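Side-chain contacts in glycoside hydrolase family 31 (Trueperella pyogenes, PDB 5I0F), which degrades cycloalternan, a cyclic glucose tetrasaccharide, probably by hydrolysis through a covalent glycosyl-enzyme intermediate: residues Gln352-Arg355 with Gly356-Thr360; Ser543-Ala546 with Gly547-Gly551; Arg577-Ala580 with Ala581-Met585. All blocks are in the same frame, centred on the assembly; numbering follows the deposited sequence.

How the interactions relate
Interaction 1 is the partly buried one of the three, lying in a loop of the TIM-barrel domain with its centre about 41 Å from the centre of each of the others. Interactions 2 and 3 are buried in successive helices of the barrel, 537-551 and 572-583, which flank strand 558-561 in the chain; they touch where Ile544 CG1 meets Met585 CE at 4.0 Å. Chemistry follows place. The loop relies on a histidine-carboxylate bond, its carboxylate near a calcium ion, and on salt bridges to outside acids, whereas both helices combine regular backbone bonds, small residues and a threonine hydroxyl that approaches a carbonyl one turn back, with apolar side chains turned to neighbouring elements.

Interaction 1: Gln352-Arg355 with Gly356-Thr360; sequences QPHR and GPDFT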
ATOM      1  N   GLN A 352      11.665  -5.381 -28.661  1.00 32.49           N
ATOM      2  CA  GLN A 352      12.039  -3.959 -28.743  1.00 32.61           C
ATOM      3  C   GLN A 352      10.789  -3.069 -28.500  1.00 30.83           C
ATOM      4  O   GLN A 352       9.657  -3.518 -28.719  1.00 28.79           O
ATOM      5  CB  GLN A 352      12.633  -3.622 -30.125  1.00 35.10           C
ATOM      6  CG  GLN A 352      14.016  -4.204 -30.414  1.00 37.42           C
ATOM      7  CD  GLN A 352      14.549  -3.849 -31.807  1.00 40.23           C
ATOM      8  OE1 GLN A 352      13.827  -3.322 -32.659  1.00 42.20           O
ATOM      9  NE2 GLN A 352      15.816  -4.162 -32.053  1.00 42.13           N
ATOM     10  N   PRO A 353      10.984  -1.808 -28.053  1.00 29.86           N
ATOM     11  CA  PRO A 353       9.819  -0.910 -27.893  1.00 28.90           C
ATOM     12  C   PRO A 353       9.061  -0.660 -29.197  1.00 28.78           C
ATOM     13  O   PRO A 353       9.698  -0.530 -30.238  1.00 28.24           O
ATOM     14  CB  PRO A 353      10.450   0.414 -27.423  1.00 29.26           C
ATOM     15  CG  PRO A 353      11.755   0.044 -26.829  1.00 29.97           C
ATOM     16  CD  PRO A 353      12.234  -1.172 -27.582  1.00 30.58           C
ATOM     17  N   HIS A 354       7.728  -0.613 -29.134  1.00 27.47           N
ATOM     18  CA  HIS A 354       6.889  -0.236 -30.275  1.00 28.53           C
ATOM     19  C   HIS A 354       6.660   1.267 -30.376  1.00 29.04           C
ATOM     20  O   HIS A 354       6.771   1.978 -29.393  1.00 28.63           O
ATOM     21  CB  HIS A 354       5.509  -0.908 -30.181  1.00 27.84           C
ATOM     22  CG  HIS A 354       5.541  -2.369 -30.475  1.00 28.28           C
ATOM     23  ND1 HIS A 354       5.651  -2.870 -31.756  1.00 28.93           N
ATOM     24  CD2 HIS A 354       5.512  -3.440 -29.651  1.00 28.11           C
ATOM     25  CE1 HIS A 354       5.670  -4.188 -31.709  1.00 29.08           C
ATOM     26  NE2 HIS A 354       5.604  -4.557 -30.441  1.00 28.75           N
ATOM     27  N   ARG A 355       6.340   1.728 -31.582  1.00 30.17           N
ATOM     28  CA  ARG A 355       5.787   3.071 -31.816  1.00 31.10           C
ATOM     29  C   ARG A 355       4.358   2.976 -32.300  1.00 29.35           C
ATOM     30  O   ARG A 355       3.928   1.934 -32.814  1.00 27.90           O
ATOM     31  CB  ARG A 355       6.616   3.821 -32.872  1.00 34.22           C
ATOM     32  CG  ARG A 355       8.081   4.072 -32.513  1.00 37.04           C
ATOM     33  CD  ARG A 355       8.299   4.680 -31.130  1.00 39.33           C
ATOM     34  NE  ARG A 355       7.501   5.889 -30.866  1.00 42.06           N
ATOM     35  CZ  ARG A 355       7.662   6.696 -29.809  1.00 43.53           C
ATOM     36  NH1 ARG A 355       8.602   6.462 -28.895  1.00 44.76           N
ATOM     37  NH2 ARG A 355       6.896   7.773 -29.680  1.00 44.84           N
ATOM     38  N   GLY A 356       3.624   4.078 -32.144  1.00 28.44           N
ATOM     39  CA  GLY A 356       2.218   4.171 -32.547  1.00 28.77           C
ATOM     40  C   GLY A 356       1.895   3.628 -33.924  1.00 29.25           C
ATOM     41  O   GLY A 356       0.970   2.844 -34.072  1.00 29.57           O
ATOM     42  N   PRO A 357       2.671   4.027 -34.939  1.00 30.25           N
ATOM     43  CA  PRO A 357       2.479   3.517 -36.313  1.00 31.12           C
ATOM     44  C   PRO A 357       2.693   2.010 -36.514  1.00 30.78           C
ATOM     45  O   PRO A 357       2.345   1.506 -37.578  1.00 31.25           O
ATOM     46  CB  PRO A 357       3.525   4.304 -37.131  1.00 31.98           C
ATOM     47  CG  PRO A 357       3.761   5.544 -36.349  1.00 31.75           C
ATOM     48  CD  PRO A 357       3.646   5.131 -34.905  1.00 30.73           C
ATOM     49  N   ASP A 358       3.253   1.287 -35.541  1.00 29.30           N
ATOM     50  CA  ASP A 358       3.327  -0.176 -35.638  1.00 29.10           C
ATOM     51  C   ASP A 358       1.969  -0.873 -35.639  1.00 27.76           C
ATOM     52  O   ASP A 358       1.880  -2.030 -36.014  1.00 27.88           O
ATOM     53  CB  ASP A 358       4.119  -0.793 -34.477  1.00 29.42           C
ATOM     54  CG  ASP A 358       5.573  -0.373 -34.447  1.00 31.15           C
ATOM     55  OD1 ASP A 358       6.100   0.189 -35.432  1.00 31.97           O
ATOM     56  OD2 ASP A 358       6.203  -0.651 -33.401  1.00 32.64           O
ATOM     57  N   PHE A 359       0.930  -0.210 -35.154  1.00 26.63           N
ATOM     58  CA  PHE A 359      -0.311  -0.886 -34.852  1.00 26.26           C
ATOM     59  C   PHE A 359      -1.427  -0.567 -35.825  1.00 26.66           C
ATOM     60  O   PHE A 359      -1.612   0.579 -36.210  1.00 26.94           O
ATOM     61  CB  PHE A 359      -0.766  -0.550 -33.445  1.00 24.99           C
ATOM     62  CG  PHE A 359       0.228  -0.927 -32.397  1.00 24.49           C
ATOM     63  CD1 PHE A 359       0.440  -2.268 -32.069  1.00 24.21           C
ATOM     64  CD2 PHE A 359       1.007   0.050 -31.772  1.00 24.01           C
ATOM     65  CE1 PHE A 359       1.376  -2.634 -31.112  1.00 23.48           C
ATOM     66  CE2 PHE A 359       1.943  -0.306 -30.807  1.00 23.68           C
ATOM     67  CZ  PHE A 359       2.137  -1.655 -30.486  1.00 23.69           C
ATOM     68  N   THR A 360      -2.161  -1.614 -36.189  1.00 27.24           N
ATOM     69  CA  THR A 360      -3.424  -1.519 -36.893  1.00 28.25           C
ATOM     70  C   THR A 360      -4.497  -2.068 -35.975  1.00 27.90           C
ATOM     71  O   THR A 360      -4.296  -3.106 -35.331  1.00 28.13           O
ATOM     72  CB  THR A 360      -3.386  -2.349 -38.185  1.00 29.26           C
ATOM     73  OG1 THR A 360      -2.288  -1.906 -38.976  1.00 30.93           O
ATOM     74  CG2 THR A 360      -4.643  -2.152 -38.994  1.00 30.52           C
TER
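His354 and Asp358 show how a carboxylate can tie a loop to its own turn. His354 lies just before a short 3-10 turn, 356-358, and Asp358 is its last residue, in the long loop that follows strand 326-329 of the family 31 TIM barrel. His354 ND1 donates to Asp358 OD2 at 2.8 Å, forming a His-carboxylate hydrogen bond. The oxygen lies at the imidazole edge, close to the ring plane, and is met on its anti side, while ring and carboxylate planes stand 78° apart. Arg355 N gives Asp358 OD2 a second bond, 3.0 Å long, and comes from well above the carboxylate plane, on the face opposite ND1. Two donors thus grip one oxygen and restrict rotation of the acid. With CG beside its own backbone N (chi1 -63°), Asp358 folds its carboxylate back over the turn, where Asp358 N also donates to Arg355 O at 2.9 Å. The side chain of Asp358 is about 4 Å from a bound calcium ion.

The imidazole is held at its other nitrogen too, since NE2 bonds to Glu401 OE2; carboxylates at both ends would probably favour the protonated ring. Phe359 lies across the same histidine at roughly a right angle, side chain to side chain. Its CE1 stands over one face of the imidazole, displaced toward the rim, and the two ring planes make 50°, an oblique pair. Phe359 CZ presses on His354 CB at 3.5 Å.

Arg355 behaves differently: its chain bends at chi2 and chi3 and carries the guanidinium away to salt bridges with Glu457 and Asp458, the latter also receiving a bond from Gly356 N. Its carbonyl stays with the turn, Arg355 O lying 3.6 Å from Phe359 CE2.

Interaction 2: Ser543-Ala546 with Gly547-Gly551; sequences SITA and GITAG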
ATOM      1  N   SER A 543     -11.339   3.909   5.801  1.00 17.54           N
ATOM      2  CA  SER A 543     -10.815   4.713   4.701  1.00 17.58           C
ATOM      3  C   SER A 543     -10.614   6.174   5.114  1.00 17.14           C
ATOM      4  O   SER A 543      -9.627   6.773   4.722  1.00 16.96           O
ATOM      5  CB  SER A 543     -11.662   4.574   3.424  1.00 17.49           C
ATOM      6  OG  SER A 543     -11.800   3.193   2.987  1.00 18.11           O
ATOM      7  N   ILE A 544     -11.510   6.731   5.930  1.00 17.65           N
ATOM      8  CA  ILE A 544     -11.308   8.104   6.456  1.00 17.55           C
ATOM      9  C   ILE A 544      -9.995   8.179   7.268  1.00 17.29           C
ATOM     10  O   ILE A 544      -9.199   9.093   7.103  1.00 16.45           O
ATOM     11  CB  ILE A 544     -12.501   8.569   7.315  1.00 18.20           C
ATOM     12  CG1 ILE A 544     -13.779   8.628   6.472  1.00 18.29           C
ATOM     13  CG2 ILE A 544     -12.220   9.940   7.967  1.00 18.82           C
ATOM     14  CD1 ILE A 544     -15.058   8.706   7.289  1.00 19.20           C
ATOM     15  N   THR A 545      -9.799   7.204   8.146  1.00 17.07           N
ATOM     16  CA  THR A 545      -8.580   7.068   8.918  1.00 17.69           C
ATOM     17  C   THR A 545      -7.331   6.972   8.028  1.00 17.34           C
ATOM     18  O   THR A 545      -6.312   7.661   8.266  1.00 17.68           O
ATOM     19  CB  THR A 545      -8.691   5.879   9.894  1.00 17.94           C
ATOM     20  OG1 THR A 545      -9.837   6.087  10.737  1.00 17.84           O
ATOM     21  CG2 THR A 545      -7.458   5.741  10.771  1.00 18.35           C
ATOM     22  N   ALA A 546      -7.428   6.172   6.987  1.00 16.94           N
ATOM     23  CA  ALA A 546      -6.332   6.020   6.034  1.00 16.98           C
ATOM     24  C   ALA A 546      -5.936   7.351   5.393  1.00 16.96           C
ATOM     25  O   ALA A 546      -4.750   7.655   5.280  1.00 16.87           O
ATOM     26  CB  ALA A 546      -6.683   4.984   4.996  1.00 16.68           C
ATOM     27  N   GLY A 547      -6.919   8.161   5.013  1.00 16.58           N
ATOM     28  CA  GLY A 547      -6.621   9.431   4.365  1.00 16.57           C
ATOM     29  C   GLY A 547      -6.002  10.463   5.290  1.00 17.00           C
ATOM     30  O   GLY A 547      -5.086  11.165   4.902  1.00 16.54           O
ATOM     31  N   ILE A 548      -6.512  10.540   6.521  1.00 17.62           N
ATOM     32  CA  ILE A 548      -5.988  11.458   7.524  1.00 17.86           C
ATOM     33  C   ILE A 548      -4.561  11.079   7.922  1.00 17.88           C
ATOM     34  O   ILE A 548      -3.678  11.955   7.981  1.00 18.18           O
ATOM     35  CB  ILE A 548      -6.910  11.517   8.761  1.00 18.41           C
ATOM     36  CG1 ILE A 548      -8.291  12.012   8.338  1.00 18.88           C
ATOM     37  CG2 ILE A 548      -6.317  12.418   9.849  1.00 18.67           C
ATOM     38  CD1 ILE A 548      -9.348  11.859   9.407  1.00 19.78           C
ATOM     39  N   THR A 549      -4.325   9.782   8.163  1.00 17.60           N
ATOM     40  CA  THR A 549      -3.014   9.319   8.561  1.00 17.49           C
ATOM     41  C   THR A 549      -2.019   9.445   7.403  1.00 17.97           C
ATOM     42  O   THR A 549      -0.880   9.865   7.630  1.00 18.20           O
ATOM     43  CB  THR A 549      -3.022   7.888   9.124  1.00 17.47           C
ATOM     44  OG1 THR A 549      -3.599   6.964   8.204  1.00 17.24           O
ATOM     45  CG2 THR A 549      -3.789   7.834  10.426  1.00 17.71           C
ATOM     46  N   ALA A 550      -2.457   9.141   6.176  1.00 17.64           N
ATOM     47  CA  ALA A 550      -1.574   9.302   5.013  1.00 17.99           C
ATOM     48  C   ALA A 550      -1.190  10.793   4.874  1.00 17.99           C
ATOM     49  O   ALA A 550      -0.016  11.123   4.675  1.00 18.06           O
ATOM     50  CB  ALA A 550      -2.243   8.787   3.752  1.00 18.21           C
ATOM     51  N   GLY A 551      -2.176  11.677   5.027  1.00 17.85           N
ATOM     52  CA  GLY A 551      -1.938  13.131   5.017  1.00 18.53           C
ATOM     53  C   GLY A 551      -0.909  13.588   6.042  1.00 19.01           C
ATOM     54  O   GLY A 551       0.003  14.396   5.736  1.00 19.60           O
TER
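Thr549 and Thr545 meet through a flat peptide group, the only kind of flat unit that these two segments bring together. At the oxygen edge of the Thr545 carbonyl, Thr549 N donates to Thr545 O at 2.9 Å. Ile548 N and Ala550 N make the same i to i+4 bonds to Ile544 O and Ala546 O. The Thr549 hydroxyl joins the same Thr545 carbonyl oxygen in a short approach. Its chi1 of 56° places OG1 between the backbone N and the carbonyl carbon, from where Thr549 OG1 reaches back one turn, 2.8 Å from Thr545 O and 3.2 Å from Ala546 O. Two carbonyls therefore lie within range of its one proton, while OG1 is also hydrogen-bonded to Arg181 N, so this buried hydroxyl has three polar neighbours: Thr545 O, Ala546 O and Arg181 N.

The apolar flank is formed by Ile544 and Ile548, which run side by side and point the same way. Both isoleucines place CG1 beside the backbone N and extend it; the arm of Ile548 thus lies back along the helix, bringing Ile548 CD1 to 3.7 Å from Ile544 CG2 and Ile548 CG1 to 3.3 Å from Ile544 O.

All this belongs to helix 537-551, the crossover of a beta-alpha-beta unit in the TIM barrel, between strands 527-529 and 558-561. Its small side chains turn to the following strand, Ser543 against Trp560 and both Ala546 and Ala550 against Trp558, while Ile548 touches Ala653 and Ile544 meets the loop residues Pro681 and Thr683 and also packs on Met585, just after helix 572-583.

Interaction 3: Arg577-Ala580 with Ala581-Met585; sequences RAFA and AATFM
Thr583 turns back on Phe579, four residues earlier, and binds its carbonyl twice. With OG1 beside its own backbone N (chi1 -61°), the Thr583 OG1 hydroxyl donates to Phe579 O at 2.9 Å, and Thr583 N donates to Phe579 O at 3.1 Å. The two donors arrive from opposite faces of the carbonyl plane; the OG1 bond itself orients the hydroxyl. A weak third bond, 3.3 Å, runs from Thr583 N to Ala580 O, an i to i+3 bond alongside the i to i+4 one.

This is helix 572-583 of the TIM barrel, the link between strands 558-561 and 587-590. Ala578 and Ala582 both rest on Trp560 of strand 558-561; within the helix, Ala582 CB sits 3.3 Å from Ala578 O.

The two phenylalanines adopt different rotamers. Phe579 sends its ring outward to Tyr625 and Thr626 of helix 617-646. Phe584 instead keeps CG beside its backbone N, chi1 -66°, and turns its ring edge-on to the last turn, so that Ala580 O lies at the ring edge, near its plane, 3.5 Å from Phe584 CD1.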
ATOM      1  N   ARG A 577     -23.794   8.312   1.570  1.00 19.66           N
ATOM      2  CA  ARG A 577     -22.931   8.918   2.588  1.00 19.54           C
ATOM      3  C   ARG A 577     -21.475   8.968   2.115  1.00 18.70           C
ATOM      4  O   ARG A 577     -20.776   9.951   2.346  1.00 18.52           O
ATOM      5  CB  ARG A 577     -23.007   8.171   3.922  1.00 19.64           C
ATOM      6  CG  ARG A 577     -24.355   8.151   4.611  1.00 20.44           C
ATOM      7  CD  ARG A 577     -24.943   9.528   4.789  1.00 21.24           C
ATOM      8  NE  ARG A 577     -26.037   9.550   5.754  1.00 21.74           N
ATOM      9  CZ  ARG A 577     -26.785  10.618   6.026  1.00 23.13           C
ATOM     10  NH1 ARG A 577     -26.590  11.784   5.405  1.00 23.29           N
ATOM     11  NH2 ARG A 577     -27.748  10.521   6.946  1.00 24.16           N
ATOM     12  N   ALA A 578     -21.040   7.926   1.433  1.00 18.37           N
ATOM     13  CA  ALA A 578     -19.676   7.836   0.953  1.00 18.16           C
ATOM     14  C   ALA A 578     -19.414   8.804  -0.197  1.00 18.13           C
ATOM     15  O   ALA A 578     -18.322   9.374  -0.299  1.00 17.66           O
ATOM     16  CB  ALA A 578     -19.370   6.413   0.517  1.00 18.21           C
ATOM     17  N   PHE A 579     -20.408   8.974  -1.073  1.00 18.37           N
ATOM     18  CA  PHE A 579     -20.282   9.914  -2.198  1.00 18.38           C
ATOM     19  C   PHE A 579     -20.150  11.351  -1.649  1.00 18.56           C
ATOM     20  O   PHE A 579     -19.306  12.124  -2.110  1.00 18.96           O
ATOM     21  CB  PHE A 579     -21.458   9.761  -3.174  1.00 18.35           C
ATOM     22  CG  PHE A 579     -21.207  10.319  -4.563  1.00 18.30           C
ATOM     23  CD1 PHE A 579     -21.301  11.680  -4.816  1.00 18.36           C
ATOM     24  CD2 PHE A 579     -20.937   9.465  -5.627  1.00 18.15           C
ATOM     25  CE1 PHE A 579     -21.101  12.187  -6.094  1.00 18.55           C
ATOM     26  CE2 PHE A 579     -20.741   9.961  -6.916  1.00 18.23           C
ATOM     27  CZ  PHE A 579     -20.802  11.328  -7.150  1.00 18.34           C
ATOM     28  N   ALA A 580     -20.959  11.686  -0.639  1.00 19.08           N
ATOM     29  CA  ALA A 580     -20.889  13.007   0.016  1.00 19.31           C
ATOM     30  C   ALA A 580     -19.519  13.225   0.672  1.00 19.23           C
ATOM     31  O   ALA A 580     -18.889  14.280   0.515  1.00 19.28           O
ATOM     32  CB  ALA A 580     -22.014  13.153   1.033  1.00 20.02           C
ATOM     33  N   ALA A 581     -19.022  12.208   1.368  1.00 18.92           N
ATOM     34  CA  ALA A 581     -17.728  12.325   2.013  1.00 18.73           C
ATOM     35  C   ALA A 581     -16.614  12.508   1.009  1.00 18.45           C
ATOM     36  O   ALA A 581     -15.731  13.364   1.223  1.00 18.06           O
ATOM     37  CB  ALA A 581     -17.442  11.115   2.888  1.00 18.56           C
ATOM     38  N   ALA A 582     -16.646  11.688  -0.054  1.00 18.44           N
ATOM     39  CA  ALA A 582     -15.626  11.718  -1.091  1.00 18.56           C
ATOM     40  C   ALA A 582     -15.536  13.080  -1.769  1.00 18.73           C
ATOM     41  O   ALA A 582     -14.457  13.473  -2.230  1.00 18.89           O
ATOM     42  CB  ALA A 582     -15.876  10.612  -2.125  1.00 18.73           C
ATOM     43  N   THR A 583     -16.660  13.801  -1.810  1.00 18.44           N
ATOM     44  CA  THR A 583     -16.727  15.159  -2.354  1.00 18.48           C
ATOM     45  C   THR A 583     -15.785  16.131  -1.624  1.00 18.62           C
ATOM     46  O   THR A 583     -15.310  17.111  -2.219  1.00 18.77           O
ATOM     47  CB  THR A 583     -18.199  15.651  -2.335  1.00 19.05           C
ATOM     48  OG1 THR A 583     -18.979  14.775  -3.145  1.00 19.03           O
ATOM     49  CG2 THR A 583     -18.374  17.062  -2.863  1.00 19.61           C
ATOM     50  N   PHE A 584     -15.524  15.874  -0.342  1.00 18.67           N
ATOM     51  CA  PHE A 584     -14.659  16.712   0.482  1.00 18.83           C
ATOM     52  C   PHE A 584     -13.344  16.008   0.866  1.00 19.02           C
ATOM     53  O   PHE A 584     -12.865  16.173   1.991  1.00 19.73           O
ATOM     54  CB  PHE A 584     -15.420  17.152   1.747  1.00 19.15           C
ATOM     55  CG  PHE A 584     -16.581  18.049   1.445  1.00 19.36           C
ATOM     56  CD1 PHE A 584     -17.825  17.526   1.138  1.00 19.38           C
ATOM     57  CD2 PHE A 584     -16.403  19.419   1.397  1.00 19.84           C
ATOM     58  CE1 PHE A 584     -18.881  18.365   0.819  1.00 19.94           C
ATOM     59  CE2 PHE A 584     -17.464  20.269   1.086  1.00 20.15           C
ATOM     60  CZ  PHE A 584     -18.700  19.735   0.794  1.00 20.01           C
ATOM     61  N   MET A 585     -12.775  15.261  -0.080  1.00 18.45           N
ATOM     62  CA  MET A 585     -11.463  14.645   0.039  1.00 18.64           C
ATOM     63  C   MET A 585     -10.598  14.993  -1.158  1.00 18.05           C
ATOM     64  O   MET A 585     -11.118  15.490  -2.162  1.00 17.76           O
ATOM     65  CB  MET A 585     -11.605  13.126   0.198  1.00 18.90           C
ATOM     66  CG  MET A 585     -12.252  12.740   1.524  1.00 19.83           C
ATOM     67  SD  MET A 585     -12.671  10.989   1.699  1.00 19.79           S
ATOM     68  CE  MET A 585     -13.627  11.008   3.205  1.00 20.24           C
TER